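PDB 5A3D: DNA repair protein RAD14 from Saccharomyces cerevisiae, which takes part in nucleotide excision repair, binding damaged, kinked DNA through its C-terminal DNA-binding domain and being required for the incision step. Local coordinates for residues B[49-63]-B[80-94]. Sequence-based numbering, arbitrary orientation.
Sequences YFLTDPELNDEDLFH and LFVRCEVEAFAFKKW. With nucleotides of chain C; nucleotides of chain D.
Y49 sits as a knob among R83, V86, E87 and A90 of helix 83-94, with its CD2 3.2 Å from V86 CG1. R83, bent at chi3 (-54°), donates from NH1 to Y49 OH, which lies in the guanidinium plane, at a doubtfully short 2.5 Å. Where helix 42-49 ends, Y49 O accepts from W94 NE1 at 2.9 Å, while F50 CB rests against W94 CZ2. L51 sends CD2 to the edge of the F89 ring. The contact packs this helix end, short helix 53-56 and the loop after it against helix 83-94, which follows strand 78-82 of the antiparallel sheet, in this XPA-family DNA-binding domain. E55 N bonds weakly to T52 OG1 and T52 N donates to E55 OE1, making a capping box; P54 CG approaches OP1 of DA6 in chain C. K93 NZ forms a salt bridge with E55, donating to the syn lone pairs of OE1 and OE2, 3.1 Å from each, and also to F50 O. With an alanine at E55, K93 would probably lose its carboxylate mate and T52 N the bond that closes the capping box. L61 lays CD2 over the face of F89, 3.8 Å from the centroid. F62 turns its edge toward the face of F89 and receives the edge of F81 toward its own face, both offset. H63 is gripped by E85: N donates to OE1 at 2.9 Å and ND1 to OE2 at 2.8 Å, and a water links E85 OE1, H63 O and V82 N.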
loop_
_atom_site.group_PDB
_atom_site.type_symbol
_atom_site.label_atom_id
_atom_site.label_comp_id
_atom_site.label_asym_id
_atom_site.label_seq_id
_atom_site.Cartn_x
_atom_site.Cartn_y
_atom_site.Cartn_z
ATOM N N TYR B 49 -15.717 10.239 8.737
ATOM C CA TYR B 49 -16.215 10.487 7.396
ATOM C C TYR B 49 -16.042 9.329 6.411
ATOM O O TYR B 49 -16.324 9.472 5.206
ATOM C CB TYR B 49 -15.575 11.769 6.838
ATOM C CG TYR B 49 -16.037 12.996 7.582
ATOM C CD1 TYR B 49 -17.294 13.531 7.374
ATOM C CD2 TYR B 49 -15.210 13.622 8.486
ATOM C CE1 TYR B 49 -17.704 14.674 8.050
ATOM C CE2 TYR B 49 -15.649 14.734 9.211
ATOM C CZ TYR B 49 -16.859 15.280 8.961
ATOM O OH TYR B 49 -17.312 16.421 9.647
ATOM N N PHE B 50 -15.491 8.244 6.919
ATOM C CA PHE B 50 -15.196 7.047 6.155
ATOM C C PHE B 50 -14.319 7.321 4.950
ATOM O O PHE B 50 -14.518 6.750 3.881
ATOM C CB PHE B 50 -16.492 6.334 5.835
ATOM C CG PHE B 50 -17.362 6.135 7.050
ATOM C CD1 PHE B 50 -16.926 5.389 8.128
ATOM C CD2 PHE B 50 -18.611 6.723 7.117
ATOM C CE1 PHE B 50 -17.714 5.216 9.252
ATOM C CE2 PHE B 50 -19.419 6.562 8.235
ATOM C CZ PHE B 50 -18.947 5.823 9.325
ATOM N N LEU B 51 -13.322 8.198 5.116
ATOM C CA LEU B 51 -12.429 8.516 3.989
ATOM C C LEU B 51 -11.310 7.538 4.064
ATOM O O LEU B 51 -10.953 7.114 5.155
ATOM C CB LEU B 51 -11.905 9.999 3.997
ATOM C CG LEU B 51 -13.083 11.008 3.963
ATOM C CD1 LEU B 51 -12.519 12.427 3.826
ATOM C CD2 LEU B 51 -14.152 10.757 2.911
ATOM N N THR B 52 -10.722 7.215 2.917
ATOM C CA THR B 52 -9.580 6.229 2.880
ATOM C C THR B 52 -8.230 6.821 2.827
ATOM O O THR B 52 -8.071 8.014 2.579
ATOM C CB THR B 52 -9.687 5.364 1.623
ATOM O OG1 THR B 52 -9.457 6.191 0.485
ATOM C CG2 THR B 52 -11.026 4.797 1.538
ATOM N N ASP B 53 -7.218 5.989 3.026
ATOM C CA ASP B 53 -5.856 6.468 2.849
ATOM C C ASP B 53 -5.587 7.082 1.511
ATOM O O ASP B 53 -4.999 8.159 1.512
ATOM C CB ASP B 53 -4.746 5.436 3.197
ATOM C CG ASP B 53 -4.550 5.277 4.637
ATOM O OD1 ASP B 53 -4.613 6.258 5.380
ATOM O OD2 ASP B 53 -4.323 4.111 5.057
ATOM N N PRO B 54 -6.009 6.455 0.381
ATOM C CA PRO B 54 -5.734 7.089 -0.913
ATOM C C PRO B 54 -6.337 8.480 -1.081
ATOM O O PRO B 54 -5.697 9.370 -1.611
ATOM C CB PRO B 54 -6.276 6.095 -1.922
ATOM C CG PRO B 54 -6.129 4.796 -1.210
ATOM C CD PRO B 54 -6.458 5.064 0.209
ATOM N N GLU B 55 -7.521 8.706 -0.533
ATOM C CA GLU B 55 -8.118 10.038 -0.545
ATOM C C GLU B 55 -7.358 11.057 0.306
ATOM O O GLU B 55 -6.975 12.171 -0.135
ATOM C CB GLU B 55 -9.593 9.937 -0.126
ATOM C CG GLU B 55 -10.440 9.141 -1.129
ATOM C CD GLU B 55 -11.701 8.495 -0.543
ATOM O OE1 GLU B 55 -11.931 8.553 0.665
ATOM O OE2 GLU B 55 -12.473 7.843 -1.289
ATOM N N LEU B 56 -7.107 10.668 1.530
ATOM C CA LEU B 56 -6.516 11.628 2.492
ATOM C C LEU B 56 -5.078 11.861 2.150
ATOM O O LEU B 56 -4.545 12.882 2.537
ATOM C CB LEU B 56 -6.608 11.070 3.892
ATOM C CG LEU B 56 -7.787 11.191 4.800
ATOM C CD1 LEU B 56 -8.734 12.350 4.576
ATOM C CD2 LEU B 56 -8.333 9.993 5.536
ATOM N N ASN B 57 -4.451 10.920 1.424
ATOM C CA ASN B 57 -3.050 11.031 1.076
ATOM C C ASN B 57 -2.902 11.884 -0.202
ATOM O O ASN B 57 -1.782 12.210 -0.574
ATOM C CB ASN B 57 -2.385 9.688 0.828
ATOM C CG ASN B 57 -2.093 8.902 2.145
ATOM O OD1 ASN B 57 -1.970 9.511 3.195
ATOM N ND2 ASN B 57 -1.952 7.556 2.065
ATOM N N ASP B 58 -4.003 12.192 -0.869
ATOM C CA ASP B 58 -3.952 12.901 -2.146
ATOM C C ASP B 58 -3.755 14.402 -1.819
ATOM O O ASP B 58 -4.626 15.079 -1.380
ATOM C CB ASP B 58 -5.221 12.652 -2.917
ATOM C CG ASP B 58 -5.213 13.237 -4.330
ATOM O OD1 ASP B 58 -4.390 14.120 -4.686
ATOM O OD2 ASP B 58 -6.063 12.759 -5.093
ATOM N N GLU B 59 -2.549 14.870 -1.948
ATOM C CA GLU B 59 -2.250 16.339 -1.779
ATOM C C GLU B 59 -2.932 17.296 -2.720
ATOM O O GLU B 59 -2.991 18.463 -2.433
ATOM C CB GLU B 59 -0.773 16.608 -1.907
ATOM C CG GLU B 59 -0.044 16.548 -0.573
ATOM C CD GLU B 59 1.413 16.266 -0.794
ATOM O OE1 GLU B 59 1.661 15.330 -1.635
ATOM O OE2 GLU B 59 2.271 17.020 -0.211
ATOM N N ASP B 60 -3.426 16.822 -3.849
ATOM C CA ASP B 60 -4.171 17.693 -4.745
ATOM C C ASP B 60 -5.573 17.895 -4.199
ATOM O O ASP B 60 -6.136 18.925 -4.464
ATOM C CB ASP B 60 -4.126 17.200 -6.199
ATOM C CG ASP B 60 -2.719 17.180 -6.740
ATOM O OD1 ASP B 60 -1.932 18.054 -6.327
ATOM O OD2 ASP B 60 -2.365 16.307 -7.572
ATOM N N LEU B 61 -6.060 16.985 -3.337
ATOM C CA LEU B 61 -7.462 16.989 -2.829
ATOM C C LEU B 61 -7.752 17.714 -1.459
ATOM O O LEU B 61 -8.874 18.209 -1.198
ATOM C CB LEU B 61 -7.858 15.592 -2.566
ATOM C CG LEU B 61 -9.344 15.314 -2.636
ATOM C CD1 LEU B 61 -9.716 15.332 -4.130
ATOM C CD2 LEU B 61 -9.624 13.925 -2.050
ATOM N N PHE B 62 -6.791 17.687 -0.586
ATOM C CA PHE B 62 -6.943 18.368 0.750
ATOM C C PHE B 62 -5.714 19.136 1.114
ATOM O O PHE B 62 -4.548 18.641 0.969
ATOM C CB PHE B 62 -7.146 17.350 1.866
ATOM C CG PHE B 62 -8.393 16.538 1.732
ATOM C CD1 PHE B 62 -9.632 17.105 1.832
ATOM C CD2 PHE B 62 -8.338 15.196 1.387
ATOM C CE1 PHE B 62 -10.776 16.324 1.685
ATOM C CE2 PHE B 62 -9.455 14.425 1.319
ATOM C CZ PHE B 62 -10.714 14.999 1.405
ATOM N N HIS B 63 -5.923 20.257 1.784
ATOM C CA HIS B 63 -4.795 20.937 2.419
ATOM C C HIS B 63 -4.562 20.175 3.677
ATOM O O HIS B 63 -5.476 19.457 4.156
ATOM C CB HIS B 63 -5.053 22.397 2.705
ATOM C CG HIS B 63 -5.213 23.243 1.478
ATOM N ND1 HIS B 63 -6.445 23.478 0.890
ATOM C CD2 HIS B 63 -4.314 23.947 0.756
ATOM C CE1 HIS B 63 -6.283 24.251 -0.178
ATOM N NE2 HIS B 63 -4.995 24.542 -0.279
ATOM N N LEU B 80 -3.384 16.932 10.077
ATOM C CA LEU B 80 -4.559 17.683 10.505
ATOM C C LEU B 80 -5.221 18.253 9.226
ATOM O O LEU B 80 -4.591 18.911 8.394
ATOM C CB LEU B 80 -4.255 18.750 11.505
ATOM C CG LEU B 80 -3.561 18.262 12.827
ATOM C CD1 LEU B 80 -3.161 19.441 13.663
ATOM C CD2 LEU B 80 -4.554 17.400 13.538
ATOM N N PHE B 81 -6.479 18.015 9.157
ATOM C CA PHE B 81 -7.358 18.378 7.988
ATOM C C PHE B 81 -8.463 19.336 8.531
ATOM O O PHE B 81 -8.869 19.176 9.695
ATOM C CB PHE B 81 -7.991 17.161 7.376
ATOM C CG PHE B 81 -7.010 16.207 6.819
ATOM C CD1 PHE B 81 -6.372 15.313 7.666
ATOM C CD2 PHE B 81 -6.697 16.195 5.458
ATOM C CE1 PHE B 81 -5.494 14.357 7.147
ATOM C CE2 PHE B 81 -5.754 15.255 4.975
ATOM C CZ PHE B 81 -5.161 14.343 5.830
ATOM N N VAL B 82 -8.905 20.260 7.683
ATOM C CA VAL B 82 -9.962 21.243 8.120
ATOM C C VAL B 82 -11.328 20.607 7.836
ATOM O O VAL B 82 -11.612 20.068 6.725
ATOM C CB VAL B 82 -9.796 22.716 7.607
ATOM C CG1 VAL B 82 -10.026 22.901 6.126
ATOM C CG2 VAL B 82 -10.670 23.671 8.427
ATOM N N ARG B 83 -12.181 20.720 8.843
ATOM C CA ARG B 83 -13.457 20.071 8.776
ATOM C C ARG B 83 -14.194 20.434 7.494
ATOM O O ARG B 83 -14.735 19.545 6.874
ATOM C CB ARG B 83 -14.324 20.272 10.008
ATOM C CG ARG B 83 -15.599 19.481 9.813
ATOM C CD ARG B 83 -16.561 19.568 10.947
ATOM N NE ARG B 83 -16.107 19.248 12.250
ATOM C CZ ARG B 83 -16.048 18.014 12.715
ATOM N NH1 ARG B 83 -16.363 16.998 11.903
ATOM N NH2 ARG B 83 -15.672 17.797 13.978
ATOM N N CYS B 84 -14.222 21.712 7.106
ATOM C CA CYS B 84 -15.083 22.079 5.974
ATOM C C CYS B 84 -14.653 21.333 4.663
ATOM O O CYS B 84 -15.489 20.987 3.883
ATOM C CB CYS B 84 -15.140 23.596 5.792
ATOM S SG CYS B 84 -13.563 24.431 5.546
ATOM N N GLU B 85 -13.354 21.150 4.461
ATOM C CA GLU B 85 -12.832 20.373 3.281
ATOM C C GLU B 85 -13.202 18.900 3.308
ATOM O O GLU B 85 -13.740 18.303 2.350
ATOM C CB GLU B 85 -11.323 20.503 3.231
ATOM C CG GLU B 85 -10.890 21.817 2.690
ATOM C CD GLU B 85 -9.384 21.926 2.470
ATOM O OE1 GLU B 85 -8.646 20.908 2.512
ATOM O OE2 GLU B 85 -8.950 23.106 2.181
ATOM N N VAL B 86 -12.896 18.298 4.461
ATOM C CA VAL B 86 -13.207 16.900 4.776
ATOM C C VAL B 86 -14.711 16.590 4.544
ATOM O O VAL B 86 -15.058 15.608 3.897
ATOM C CB VAL B 86 -12.779 16.565 6.240
ATOM C CG1 VAL B 86 -13.094 15.113 6.531
ATOM C CG2 VAL B 86 -11.270 16.686 6.322
ATOM N N GLU B 87 -15.558 17.407 5.120
ATOM C CA GLU B 87 -16.972 17.194 5.054
ATOM C C GLU B 87 -17.485 17.357 3.625
ATOM O O GLU B 87 -18.322 16.605 3.163
ATOM C CB GLU B 87 -17.649 18.178 6.006
ATOM C CG GLU B 87 -19.106 18.020 6.064
ATOM C CD GLU B 87 -19.677 18.962 7.116
ATOM O OE1 GLU B 87 -19.726 18.495 8.300
ATOM O OE2 GLU B 87 -20.032 20.107 6.708
ATOM N N ALA B 88 -16.996 18.373 2.942
ATOM C CA ALA B 88 -17.445 18.676 1.572
ATOM C C ALA B 88 -17.158 17.496 0.673
ATOM O O ALA B 88 -17.983 17.131 -0.148
ATOM C CB ALA B 88 -16.718 19.903 1.062
ATOM N N PHE B 89 -15.965 16.903 0.803
ATOM C CA PHE B 89 -15.593 15.691 0.055
ATOM C C PHE B 89 -16.427 14.457 0.446
ATOM O O PHE B 89 -16.867 13.690 -0.406
ATOM C CB PHE B 89 -14.084 15.393 0.253
ATOM C CG PHE B 89 -13.616 14.207 -0.556
ATOM C CD1 PHE B 89 -13.263 14.365 -1.921
ATOM C CD2 PHE B 89 -13.703 12.911 -0.028
ATOM C CE1 PHE B 89 -12.880 13.270 -2.678
ATOM C CE2 PHE B 89 -13.351 11.818 -0.805
ATOM C CZ PHE B 89 -12.947 12.000 -2.122
ATOM N N ALA B 90 -16.593 14.257 1.746
ATOM C CA ALA B 90 -17.328 13.162 2.286
ATOM C C ALA B 90 -18.791 13.141 1.856
ATOM O O ALA B 90 -19.328 12.066 1.546
ATOM C CB ALA B 90 -17.234 13.199 3.783
ATOM N N PHE B 91 -19.408 14.324 1.837
ATOM C CA PHE B 91 -20.810 14.527 1.370
ATOM C C PHE B 91 -20.942 14.211 -0.122
ATOM O O PHE B 91 -21.991 13.740 -0.594
ATOM C CB PHE B 91 -21.290 15.994 1.635
ATOM C CG PHE B 91 -21.654 16.294 3.079
ATOM C CD1 PHE B 91 -21.492 15.370 4.080
ATOM C CD2 PHE B 91 -22.125 17.552 3.435
ATOM C CE1 PHE B 91 -21.786 15.675 5.412
ATOM C CE2 PHE B 91 -22.473 17.862 4.747
ATOM C CZ PHE B 91 -22.311 16.906 5.742
ATOM N N LYS B 92 -19.897 14.524 -0.886
ATOM C CA LYS B 92 -19.872 14.152 -2.308
ATOM C C LYS B 92 -19.736 12.614 -2.472
ATOM O O LYS B 92 -20.397 11.993 -3.321
ATOM C CB LYS B 92 -18.764 14.924 -3.029
ATOM C CG LYS B 92 -18.245 14.336 -4.334
ATOM C CD LYS B 92 -16.708 14.345 -4.413
ATOM C CE LYS B 92 -16.026 13.026 -3.952
ATOM N NZ LYS B 92 -15.981 11.890 -4.963
ATOM N N LYS B 93 -18.885 12.005 -1.671
ATOM C CA LYS B 93 -18.670 10.577 -1.730
ATOM C C LYS B 93 -19.863 9.733 -1.313
ATOM O O LYS B 93 -20.048 8.618 -1.822
ATOM C CB LYS B 93 -17.444 10.184 -0.884
ATOM C CG LYS B 93 -17.252 8.713 -0.566
ATOM C CD LYS B 93 -15.923 8.465 0.133
ATOM C CE LYS B 93 -15.468 7.024 0.024
ATOM N NZ LYS B 93 -14.344 6.617 0.887
ATOM N N TRP B 94 -20.630 10.227 -0.361
ATOM C CA TRP B 94 -21.572 9.395 0.302
ATOM C C TRP B 94 -22.981 9.792 -0.028
ATOM O O TRP B 94 -23.858 8.988 0.178
ATOM C CB TRP B 94 -21.383 9.418 1.825
ATOM C CG TRP B 94 -20.114 8.757 2.278
ATOM C CD1 TRP B 94 -19.115 9.334 2.974
ATOM C CD2 TRP B 94 -19.715 7.403 2.042
ATOM N NE1 TRP B 94 -18.121 8.422 3.231
ATOM C CE2 TRP B 94 -18.452 7.234 2.640
ATOM C CE3 TRP B 94 -20.294 6.331 1.378
ATOM C CZ2 TRP B 94 -17.763 6.035 2.599
ATOM C CZ3 TRP B 94 -19.619 5.144 1.322
ATOM C CH2 TRP B 94 -18.360 5.001 1.933
ATOM P P DA C 6 -5.025 2.156 -3.643
ATOM O OP1 DA C 6 -4.536 3.544 -3.721
ATOM O OP2 DA C 6 -4.536 1.304 -2.510
ATOM O "O5'" DA C 6 -6.614 2.083 -3.624
ATOM C "C5'" DA C 6 -7.341 2.559 -4.776
ATOM C "C4'" DA C 6 -8.633 1.802 -5.011
ATOM O "O4'" DA C 6 -8.367 0.411 -5.326
ATOM C "C3'" DA C 6 -9.643 1.793 -3.853
ATOM O "O3'" DA C 6 -10.995 1.958 -4.354
ATOM C "C2'" DA C 6 -9.414 0.435 -3.214
ATOM C "C1'" DA C 6 -9.022 -0.443 -4.396
ATOM N N9 DA C 6 -8.097 -1.528 -4.072
ATOM C C8 DA C 6 -6.834 -1.391 -3.553
ATOM N N7 DA C 6 -6.197 -2.527 -3.404
ATOM C C5 DA C 6 -7.100 -3.478 -3.854
ATOM C C6 DA C 6 -7.027 -4.882 -3.951
ATOM N N6 DA C 6 -5.966 -5.596 -3.566
ATOM N N1 DA C 6 -8.107 -5.534 -4.432
ATOM C C2 DA C 6 -9.165 -4.815 -4.830
ATOM N N3 DA C 6 -9.353 -3.495 -4.788
ATOM C C4 DA C 6 -8.272 -2.878 -4.281
ATOM O "O5'" DG D 1 -3.326 13.701 23.480
ATOM C "C5'" DG D 1 -3.017 14.263 22.185
ATOM C "C4'" DG D 1 -4.274 14.323 21.343
ATOM O "O4'" DG D 1 -4.993 15.580 21.255
ATOM C "C3'" DG D 1 -4.414 13.577 20.014
ATOM O "O3'" DG D 1 -5.104 12.316 20.183
ATOM C "C2'" DG D 1 -5.162 14.555 19.114
ATOM C "C1'" DG D 1 -5.259 15.871 19.891
ATOM N N9 DG D 1 -4.301 16.875 19.439
ATOM C C8 DG D 1 -2.946 16.914 19.671
ATOM N N7 DG D 1 -2.355 17.921 19.087
ATOM C C5 DG D 1 -3.374 18.565 18.396
ATOM C C6 DG D 1 -3.342 19.725 17.574
ATOM O O6 DG D 1 -2.369 20.431 17.271
ATOM N N1 DG D 1 -4.609 20.047 17.096
ATOM C C2 DG D 1 -5.757 19.338 17.357
ATOM N N2 DG D 1 -6.884 19.814 16.808
ATOM N N3 DG D 1 -5.796 18.238 18.097
ATOM C C4 DG D 1 -4.582 17.925 18.596
HETATM O O HOH W 1 -8.181 19.696 4.881
#